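Local structure of putative NAD(P)H-flavin oxidoreductase (Neisseria meningitidis serogroup A / serotype 4A, 6WT2) at residues F127-D130 / I134-D137; G51-Q56 / L106-V111. The protein binds FMN at its dimer interface and, as an NfsB-like nitroreductase, probably uses NAD(P)H to reduce nitro compounds such as chloramphenicol. One frame throughout, in Å; residues are numbered along the deposited sequence.

Contact 1 of 2, residues F127-D130 / I134-D137. With NIO (nicotinic acid), chain E.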
loop_
_atom_site.group_PDB
_atom_site.type_symbol
_atom_site.label_atom_id
_atom_site.label_comp_id
_atom_site.label_asym_id
_atom_site.label_seq_id
_atom_site.Cartn_x
_atom_site.Cartn_y
_atom_site.Cartn_z
ATOM N N PHE A 127 10.888 -7.408 -17.055
ATOM C CA PHE A 127 9.922 -6.627 -16.288
ATOM C C PHE A 127 10.578 -5.379 -15.712
ATOM O O PHE A 127 10.089 -4.258 -15.892
ATOM C CB PHE A 127 9.332 -7.492 -15.167
ATOM C CG PHE A 127 8.581 -6.703 -14.129
ATOM C CD1 PHE A 127 7.398 -6.068 -14.452
ATOM C CD2 PHE A 127 9.056 -6.596 -12.836
ATOM C CE1 PHE A 127 6.694 -5.320 -13.498
ATOM C CE2 PHE A 127 8.366 -5.851 -11.878
ATOM C CZ PHE A 127 7.183 -5.216 -12.212
ATOM N N GLN A 128 11.714 -5.557 -15.040
ATOM C CA GLN A 128 12.362 -4.441 -14.366
ATOM C C GLN A 128 13.014 -3.481 -15.351
ATOM O O GLN A 128 13.049 -2.273 -15.107
ATOM C CB GLN A 128 13.399 -4.964 -13.383
ATOM C CG GLN A 128 12.799 -5.616 -12.169
ATOM C CD GLN A 128 13.853 -5.893 -11.134
ATOM O OE1 GLN A 128 15.000 -6.174 -11.480
ATOM N NE2 GLN A 128 13.489 -5.794 -9.860
ATOM N N ALA A 129 13.568 -3.995 -16.448
ATOM C CA ALA A 129 14.280 -3.110 -17.366
ATOM C C ALA A 129 13.336 -2.392 -18.326
ATOM O O ALA A 129 13.550 -1.216 -18.632
ATOM C CB ALA A 129 15.330 -3.898 -18.151
ATOM N N ASP A 130 12.289 -3.072 -18.797
ATOM C CA ASP A 130 11.509 -2.611 -19.942
ATOM C C ASP A 130 10.075 -2.218 -19.616
ATOM O O ASP A 130 9.533 -1.327 -20.279
ATOM C CB ASP A 130 11.468 -3.693 -21.030
ATOM C CG ASP A 130 12.834 -3.981 -21.630
ATOM O OD1 ASP A 130 13.712 -3.095 -21.564
ATOM O OD2 ASP A 130 13.024 -5.090 -22.183
ATOM N N ILE A 134 12.855 0.338 -13.842
ATOM C CA ILE A 134 13.434 0.726 -12.563
ATOM C C ILE A 134 14.906 0.334 -12.446
ATOM O O ILE A 134 15.482 0.453 -11.368
ATOM C CB ILE A 134 12.623 0.148 -11.384
ATOM C CG1 ILE A 134 12.545 -1.387 -11.479
ATOM C CG2 ILE A 134 11.246 0.793 -11.307
ATOM C CD1 ILE A 134 11.849 -2.044 -10.293
ATOM N N LEU A 135 15.532 -0.125 -13.531
ATOM C CA LEU A 135 16.925 -0.568 -13.485
ATOM C C LEU A 135 17.933 0.512 -13.861
ATOM O O LEU A 135 19.140 0.247 -13.829
ATOM C CB LEU A 135 17.136 -1.769 -14.406
ATOM C CG LEU A 135 16.522 -3.082 -13.950
ATOM C CD1 LEU A 135 17.317 -4.228 -14.530
ATOM C CD2 LEU A 135 16.485 -3.156 -12.432
ATOM N N ASP A 136 17.492 1.706 -14.230
ATOM C CA ASP A 136 18.445 2.769 -14.514
ATOM C C ASP A 136 18.741 3.637 -13.299
ATOM O O ASP A 136 19.729 4.380 -13.312
ATOM C CB ASP A 136 17.935 3.650 -15.659
ATOM C CG ASP A 136 18.168 3.025 -17.023
ATOM O OD1 ASP A 136 18.652 1.871 -17.079
ATOM O OD2 ASP A 136 17.876 3.694 -18.039
ATOM N N ASP A 137 17.923 3.549 -12.253
ATOM C CA ASP A 137 18.033 4.430 -11.098
ATOM C C ASP A 137 17.858 3.606 -9.831
ATOM O O ASP A 137 16.841 2.927 -9.667
ATOM C CB ASP A 137 16.987 5.547 -11.168
ATOM C CG ASP A 137 17.019 6.460 -9.957
ATOM O OD1 ASP A 137 18.068 6.541 -9.282
ATOM O OD2 ASP A 137 15.982 7.095 -9.676
HETATM N N NIO E . 4.882 -10.321 -13.637
HETATM C C1 NIO E . 4.655 -11.198 -12.648
HETATM C C2 NIO E . 4.687 -10.790 -11.320
HETATM C C3 NIO E . 4.965 -9.463 -11.011
HETATM C C4 NIO E . 5.210 -8.579 -12.051
HETATM C C5 NIO E . 5.160 -9.038 -13.365
HETATM C C6 NIO E . 4.437 -11.784 -10.220
HETATM O O1 NIO E . 4.301 -11.357 -9.056
HETATM O O2 NIO E . 4.382 -13.010 -10.497
HETATM O O HOH W 1 15.116 0.575 -16.534
#
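L135 lies against the side chain of Q128, and the two chains cross at about a right angle. Both CG and CD2 of L135 pack on Q128 CB at 3.7 Å. Farther out, L135 CD2 also touches the amide oxygen OE1 of Q128 at 3.5 Å. The other branch, CD1 of L135, turns to the methyl CB of A129 at 4.1 Å. I134 CD1 lies along the glutamine, 4.1 Å from both CG and NE2 of Q128. CG1 of I134 stands between the backbone N and the carbonyl carbon (chi1 58°), and the chain then runs out straight, which carries CD1 to the glutamine.

The backbones are joined directly as well. I134 N donates to Q128 O at 2.9 Å, with an N-H...O angle of 165°. One residue further on, a water accepts from L135 N and donates to A129 O, which bridges the two backbones. These bonds tie the last turn of helix 114-131, here widened to a pi-type turn, to the loop that leads into helix 138-162. D137 is the N-cap of that next helix, and its OD1 accepts from R139 N.

The Q128 amide is held from outside the two segments. NE2 donates to A95 O, and OE1 takes a weak bond from F97 N, so both polar ends of this buried group have partners. W144 of helix 138-162 touches F127, Q128 and I134.

F127 turns its ring to the ligand, and also touches I132 of the loop and S49. With CG anti to the backbone N (chi1 166°), one face of the F127 ring meets nicotinic acid, whose C4 lies 3.8 Å above the ring plane, over the centre. F127 also packs on E171 of the second subunit.

Contact 2 of 2, residues G51-Q56 / L106-V111. With FMN (flavin mononucleotide), chain K; NIO (nicotinic acid), chain E.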
loop_
_atom_site.group_PDB
_atom_site.type_symbol
_atom_site.label_atom_id
_atom_site.label_comp_id
_atom_site.label_asym_id
_atom_site.label_seq_id
_atom_site.Cartn_x
_atom_site.Cartn_y
_atom_site.Cartn_z
ATOM N N GLY A 51 6.348 -11.861 -5.305
ATOM C CA GLY A 51 6.586 -12.512 -4.025
ATOM C C GLY A 51 7.883 -12.092 -3.375
ATOM O O GLY A 51 8.485 -12.877 -2.632
ATOM N N SER A 52 8.321 -10.857 -3.619
ATOM C CA SER A 52 9.618 -10.407 -3.124
ATOM C C SER A 52 9.629 -10.194 -1.608
ATOM O O SER A 52 10.680 -10.370 -0.975
ATOM C CB SER A 52 10.014 -9.113 -3.833
ATOM O OG SER A 52 8.982 -8.144 -3.675
ATOM N N GLU A 53 8.498 -9.813 -1.010
ATOM C CA GLU A 53 8.411 -9.512 0.417
ATOM C C GLU A 53 9.548 -8.580 0.854
ATOM O O GLU A 53 10.307 -8.907 1.769
ATOM C CB GLU A 53 8.433 -10.796 1.237
ATOM C CG GLU A 53 7.300 -11.766 0.923
ATOM C CD GLU A 53 7.477 -13.114 1.610
ATOM O OE1 GLU A 53 7.642 -13.137 2.856
ATOM O OE2 GLU A 53 7.447 -14.156 0.899
ATOM N N PRO A 54 9.697 -7.428 0.208
ATOM C CA PRO A 54 10.938 -6.661 0.337
ATOM C C PRO A 54 10.929 -5.757 1.561
ATOM O O PRO A 54 11.296 -4.586 1.479
ATOM C CB PRO A 54 10.957 -5.849 -0.959
ATOM C CG PRO A 54 9.491 -5.502 -1.148
ATOM C CD PRO A 54 8.712 -6.726 -0.644
ATOM N N TRP A 55 10.499 -6.291 2.695
ATOM C CA TRP A 55 10.258 -5.486 3.874
ATOM C C TRP A 55 10.903 -6.107 5.106
ATOM O O TRP A 55 11.129 -7.319 5.171
ATOM C CB TRP A 55 8.761 -5.314 4.127
ATOM C CG TRP A 55 7.930 -6.590 3.992
ATOM C CD1 TRP A 55 8.060 -7.755 4.701
ATOM C CD2 TRP A 55 6.823 -6.777 3.116
ATOM N NE1 TRP A 55 7.100 -8.662 4.298
ATOM C CE2 TRP A 55 6.321 -8.075 3.336
ATOM C CE3 TRP A 55 6.189 -5.959 2.172
ATOM C CZ2 TRP A 55 5.234 -8.582 2.632
ATOM C CZ3 TRP A 55 5.116 -6.466 1.468
ATOM C CH2 TRP A 55 4.642 -7.755 1.706
ATOM N N GLN A 56 11.216 -5.241 6.070
ATOM C CA GLN A 56 11.447 -5.617 7.458
ATOM C C GLN A 56 10.539 -4.742 8.308
ATOM O O GLN A 56 10.273 -3.600 7.938
ATOM C CB GLN A 56 12.906 -5.396 7.885
ATOM C CG GLN A 56 13.923 -6.094 7.034
ATOM C CD GLN A 56 14.078 -7.549 7.418
ATOM O OE1 GLN A 56 13.370 -8.417 6.904
ATOM N NE2 GLN A 56 15.001 -7.822 8.334
ATOM N N LEU A 106 12.576 -16.084 -5.152
ATOM C CA LEU A 106 12.182 -16.949 -6.260
ATOM C C LEU A 106 12.129 -18.412 -5.844
ATOM O O LEU A 106 11.215 -19.143 -6.237
ATOM C CB LEU A 106 13.155 -16.776 -7.420
ATOM C CG LEU A 106 12.896 -17.734 -8.582
ATOM C CD1 LEU A 106 11.483 -17.553 -9.088
ATOM C CD2 LEU A 106 13.891 -17.505 -9.717
ATOM N N LYS A 107 13.121 -18.878 -5.084
ATOM C CA LYS A 107 13.053 -20.244 -4.595
ATOM C C LYS A 107 11.869 -20.428 -3.659
ATOM O O LYS A 107 11.263 -21.504 -3.633
ATOM C CB LYS A 107 14.369 -20.615 -3.908
ATOM C CG LYS A 107 15.559 -20.490 -4.852
ATOM C CD LYS A 107 16.791 -21.185 -4.325
ATOM C CE LYS A 107 17.533 -20.353 -3.314
ATOM N NZ LYS A 107 18.949 -20.888 -3.145
ATOM N N ARG A 108 11.521 -19.391 -2.890
ATOM C CA ARG A 108 10.386 -19.478 -1.980
ATOM C C ARG A 108 9.058 -19.555 -2.731
ATOM O O ARG A 108 8.071 -20.044 -2.165
ATOM C CB ARG A 108 10.397 -18.282 -1.020
ATOM C CG ARG A 108 9.578 -18.464 0.256
ATOM C CD ARG A 108 9.918 -17.384 1.297
ATOM N NE ARG A 108 9.738 -16.051 0.740
ATOM C CZ ARG A 108 10.721 -15.178 0.555
ATOM N NH1 ARG A 108 11.971 -15.481 0.918
ATOM N NH2 ARG A 108 10.440 -13.994 0.024
ATOM N N ARG A 109 9.011 -19.084 -3.986
ATOM C CA ARG A 109 7.861 -19.324 -4.858
ATOM C C ARG A 109 7.805 -20.752 -5.374
ATOM O O ARG A 109 6.860 -21.101 -6.085
ATOM C CB ARG A 109 7.880 -18.378 -6.057
ATOM C CG ARG A 109 7.922 -16.924 -5.702
ATOM C CD ARG A 109 7.696 -16.064 -6.934
ATOM N NE ARG A 109 6.308 -16.125 -7.391
ATOM C CZ ARG A 109 5.807 -15.381 -8.376
ATOM N NH1 ARG A 109 6.583 -14.531 -9.036
ATOM N NH2 ARG A 109 4.530 -15.500 -8.709
ATOM N N GLY A 110 8.794 -21.586 -5.055
ATOM C CA GLY A 110 8.806 -22.946 -5.550
ATOM C C GLY A 110 9.451 -23.131 -6.901
ATOM O O GLY A 110 9.204 -24.153 -7.558
ATOM N N VAL A 111 10.271 -22.187 -7.347
ATOM C CA VAL A 111 11.018 -22.325 -8.598
ATOM C C VAL A 111 12.477 -22.578 -8.221
ATOM O O VAL A 111 13.202 -21.645 -7.859
ATOM C CB VAL A 111 10.879 -21.085 -9.488
ATOM C CG1 VAL A 111 11.560 -21.307 -10.822
ATOM C CG2 VAL A 111 9.402 -20.710 -9.668
HETATM N N1 FMN K . 0.863 -11.650 -10.196
HETATM C C2 FMN K . 0.756 -11.854 -11.539
HETATM O O2 FMN K . 0.469 -13.002 -11.931
HETATM N N3 FMN K . 1.078 -10.917 -12.449
HETATM C C4 FMN K . 1.441 -9.671 -12.090
HETATM O O4 FMN K . 1.637 -8.771 -12.931
HETATM C C4A FMN K . 1.515 -9.358 -10.655
HETATM N N5 FMN K . 2.023 -8.186 -10.230
HETATM C C5A FMN K . 1.984 -7.883 -8.919
HETATM C C6 FMN K . 2.143 -6.554 -8.533
HETATM C C7 FMN K . 2.139 -6.256 -7.181
HETATM C C7M FMN K . 2.303 -4.826 -6.750
HETATM C C8 FMN K . 1.741 -7.292 -6.196
HETATM C C8M FMN K . 1.602 -6.969 -4.731
HETATM C C9 FMN K . 1.576 -8.616 -6.585
HETATM C C9A FMN K . 1.587 -8.917 -7.922
HETATM N N10 FMN K . 1.325 -10.238 -8.337
HETATM C C10 FMN K . 1.288 -10.476 -9.716
HETATM C "C1'" FMN K . 0.956 -11.281 -7.375
HETATM C "C2'" FMN K . 2.194 -11.813 -6.627
HETATM O "O2'" FMN K . 2.921 -12.710 -7.476
HETATM C "C3'" FMN K . 1.714 -12.552 -5.394
HETATM O "O3'" FMN K . 1.127 -11.596 -4.507
HETATM C "C4'" FMN K . 2.846 -13.270 -4.655
HETATM O "O4'" FMN K . 3.438 -14.199 -5.572
HETATM C "C5'" FMN K . 2.297 -14.005 -3.440
HETATM O "O5'" FMN K . 1.172 -14.792 -3.835
HETATM P P FMN K . -0.222 -14.618 -3.051
HETATM O O1P FMN K . 0.120 -14.856 -1.609
HETATM O O2P FMN K . -1.147 -15.614 -3.687
HETATM O O3P FMN K . -0.590 -13.180 -3.379
HETATM N N NIO E . 4.882 -10.321 -13.637
HETATM C C1 NIO E . 4.655 -11.198 -12.648
HETATM C C2 NIO E . 4.687 -10.790 -11.320
HETATM C C3 NIO E . 4.965 -9.463 -11.011
HETATM C C4 NIO E . 5.210 -8.579 -12.051
HETATM C C5 NIO E . 5.160 -9.038 -13.365
HETATM C C6 NIO E . 4.437 -11.784 -10.220
HETATM O O1 NIO E . 4.301 -11.357 -9.056
HETATM O O2 NIO E . 4.382 -13.010 -10.497
#
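E53 and R108 meet in a salt bridge that rests on a single carboxylate oxygen. R108 NE donates to E53 OE2 at 3.0 Å. R108 NH2 adds a weak bond to the same E53 OE2 at 3.1 Å. The group planes are 75° apart, and NE approaches OE2 from above the carboxylate plane. The N-H...O angle of 138° is far from straight. E53 has CG anti to its carbonyl carbon, and its chain runs extended from there towards R108. R108 reaches across with CG anti to its backbone N (chi1 -160°) and a bend at chi3. The other oxygen, E53 OE1, accepts from R215 N of the second subunit, so this carboxylate joins both chains. S52 O lies at the guanidinium edge, 3.8 Å from R108 NH2.

The next residue, R109, points into the active-site pocket of this nitroreductase fold. Helix 100-108 ends here in a Schellman motif, with G110 at positive phi. R109 too is bent at chi3, which brings its guanidinium to the nicotinic acid carboxylate. O2 of nicotinic acid lies at the edge of the R109 guanidinium, near its plane, and takes bonds from NH1 (3.0 Å) and NH2 (3.1 Å). FMN O4' lies over one face of the R109 guanidinium, and Y124 OH is a further partner of R109 NH1. G51 N lies 3.7 Å from FMN O4'.

In the fold
Contact 2 joins segments 50 residues apart at their closest ends and closes before contact 1 opens. Contact 1 is local, with three residues between its segments. Their centres are 19 Å apart, and their nearest atoms about 8 Å, so they do not touch. Helix 100-108 of contact 2 and helix 114-131 of contact 1 follow each other in the chain. Segment 51-56 runs into strand 55-59, an outermost strand of the antiparallel sheet within this chain. Both contacts reach nicotinic acid, through the F127 ring in one and the R109 guanidinium in the other. Both also touch the second subunit, consistent with an active site built at the dimer interface.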